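Local coordinates for protein frutapin (Artocarpus altilis, PDB 5KRP) that probably binds carbohydrates, most likely mannose-type sugars, as a four-chain breadfruit lectin of the jacalin-related family, at residues A[131-136]-A[142-147]. Sequence-based numbering, arbitrary orientation.
Sequences VGFKGR and DAIGVH
Val131 and Gly132 together sit across from the single residue His147, a classic beta bulge within the hairpin of strands 127-137 and 141-149, part of one of the three four-stranded sheets of this jacalin-like beta-prism. Val131 N donates to His147 O (2.9 Å), and Gly132 O accepts a hydrogen bond from His147 N. With no side chain on Gly132, the imidazole can settle against the backbone: its CD2 lies 3.7 Å from Gly132 C, with Gly132 CA at the ring edge. His147 ND1 hydrogen-bonds to Thr7 OG1 and NE2 to Asp20 OD1.

Phe133 turns to the opposite face, where strand 38-47 of another sheet covers it and Phe41 meets its ring edge-to-face. Because CG stands anti to the carbonyl carbon (chi1 -71°), the Phe133 side chain lies beside that of Val146, pointing the same way, with CE1 3.5 Å from Val146 CG1 in one of two valine conformers. Ile144, likewise modelled twice, can bring CD1 to Phe133 CD1 at 3.9 Å. Lys134 pairs with Gly145 through two backbone bonds, the shorter from Gly145 N to Lys134 O (2.7 Å); its amine bends away to a salt bridge with Glu126 of a third subunit. At Gly135 the strands draw close, CA lying 3.2 Å from Ala143 O.

A second classic bulge sets Asp142 and Ala143 against Arg136, whose NH1 forms a salt bridge with Glu18 and NE a hydrogen bond to Gly13 O. The guanidinium lies obliquely against the Ala143 methyl, Arg136 NE and NH2 each 3.7 Å from Ala143 CB.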
loop_
_atom_site.group_PDB
_atom_site.type_symbol
_atom_site.label_atom_id
_atom_site.label_comp_id
_atom_site.label_asym_id
_atom_site.label_seq_id
_atom_site.Cartn_x
_atom_site.Cartn_y
_atom_site.Cartn_z
ATOM N N VAL A 131 -9.255 7.826 3.449
ATOM C CA VAL A 131 -9.882 6.701 4.177
ATOM C C VAL A 131 -10.008 6.937 5.711
ATOM O O VAL A 131 -10.406 6.054 6.473
ATOM C CB VAL A 131 -9.127 5.386 3.881
ATOM C CG1 VAL A 131 -9.211 4.983 2.415
ATOM C CG2 VAL A 131 -7.664 5.464 4.326
ATOM N N GLY A 132 -9.678 8.129 6.174
ATOM C CA GLY A 132 -9.754 8.394 7.595
ATOM C C GLY A 132 -9.320 9.820 7.888
ATOM O O GLY A 132 -8.615 10.450 7.111
ATOM N N PHE A 133 -9.775 10.345 9.018
ATOM C CA PHE A 133 -9.358 11.690 9.463
ATOM C C PHE A 133 -8.751 11.615 10.879
ATOM O O PHE A 133 -9.126 10.735 11.690
ATOM C CB PHE A 133 -10.514 12.670 9.472
ATOM C CG PHE A 133 -11.027 13.093 8.128
ATOM C CD1 PHE A 133 -10.462 14.111 7.437
ATOM C CD2 PHE A 133 -12.058 12.412 7.535
ATOM C CE1 PHE A 133 -10.956 14.559 6.165
ATOM C CE2 PHE A 133 -12.522 12.793 6.274
ATOM C CZ PHE A 133 -11.996 13.838 5.599
ATOM N N LYS A 134 -7.843 12.563 11.200
ATOM C CA LYS A 134 -7.382 12.754 12.567
ATOM C C LYS A 134 -7.364 14.246 12.821
ATOM O O LYS A 134 -7.440 15.029 11.872
ATOM C CB LYS A 134 -6.031 12.139 12.865
ATOM C CG LYS A 134 -4.872 12.666 12.031
ATOM C CD LYS A 134 -3.566 12.217 12.664
ATOM C CE LYS A 134 -3.196 13.146 13.802
ATOM N NZ LYS A 134 -2.063 12.541 14.555
ATOM N N GLY A 135 -7.210 14.621 14.085
ATOM C CA GLY A 135 -7.147 16.025 14.381
ATOM C C GLY A 135 -7.018 16.352 15.844
ATOM O O GLY A 135 -6.624 15.527 16.627
ATOM N N ARG A 136 -7.379 17.595 16.168
ATOM C CA ARG A 136 -7.432 18.068 17.537
ATOM C C ARG A 136 -8.591 19.034 17.680
ATOM O O ARG A 136 -8.792 19.856 16.810
ATOM C CB ARG A 136 -6.215 18.815 17.968
ATOM C CG ARG A 136 -4.923 18.322 17.513
ATOM C CD ARG A 136 -3.744 19.104 18.077
ATOM N NE ARG A 136 -2.970 19.512 16.973
ATOM C CZ ARG A 136 -2.144 18.764 16.255
ATOM N NH1 ARG A 136 -1.942 17.513 16.535
ATOM N NH2 ARG A 136 -1.513 19.327 15.229
ATOM N N ASP A 142 -8.966 22.655 16.254
ATOM C CA ASP A 142 -7.605 23.184 16.159
ATOM C C ASP A 142 -6.804 22.730 14.923
ATOM O O ASP A 142 -6.061 23.516 14.334
ATOM C CB ASP A 142 -6.834 22.759 17.401
ATOM C CG ASP A 142 -7.369 23.387 18.691
ATOM O OD1 ASP A 142 -8.427 22.955 19.210
ATOM O OD2 ASP A 142 -6.710 24.320 19.225
ATOM N N ALA A 143 -6.980 21.482 14.501
ATOM C CA ALA A 143 -6.148 20.970 13.385
ATOM C C ALA A 143 -6.834 19.734 12.806
ATOM O O ALA A 143 -7.611 19.068 13.493
ATOM C CB ALA A 143 -4.739 20.609 13.865
ATOM N N ILE A 144 -6.566 19.504 11.535
ATOM C CA ILE A 144 -7.088 18.317 10.862
ATOM C C ILE A 144 -6.066 17.722 9.913
ATOM O O ILE A 144 -5.326 18.433 9.189
ATOM C CB ILE A 144 -8.428 18.626 10.194
ATOM C CG1 ILE A 144 -9.121 17.376 9.647
ATOM C CG2 ILE A 144 -8.284 19.537 9.018
ATOM C CD1 ILE A 144 -10.213 17.830 8.681
ATOM N N GLY A 145 -6.054 16.370 9.924
ATOM C CA GLY A 145 -5.139 15.595 9.079
ATOM C C GLY A 145 -5.884 14.444 8.400
ATOM O O GLY A 145 -7.000 14.164 8.756
ATOM N N VAL A 146 -5.229 13.795 7.442
ATOM C CA VAL A 146 -5.934 12.825 6.597
ATOM C C VAL A 146 -5.109 11.587 6.381
ATOM O O VAL A 146 -3.924 11.621 6.096
ATOM C CB VAL A 146 -6.529 13.371 5.261
ATOM C CG1 VAL A 146 -7.469 14.540 5.529
ATOM C CG2 VAL A 146 -5.461 13.778 4.283
ATOM N N HIS A 147 -5.803 10.446 6.523
ATOM C CA HIS A 147 -5.234 9.149 6.182
ATOM C C HIS A 147 -5.601 8.802 4.737
ATOM O O HIS A 147 -6.772 8.968 4.362
ATOM C CB HIS A 147 -5.820 8.056 7.080
ATOM C CG HIS A 147 -5.521 8.228 8.548
ATOM N ND1 HIS A 147 -4.226 8.226 9.053
ATOM C CD2 HIS A 147 -6.341 8.371 9.628
ATOM C CE1 HIS A 147 -4.264 8.361 10.368
ATOM N NE2 HIS A 147 -5.532 8.464 10.743
#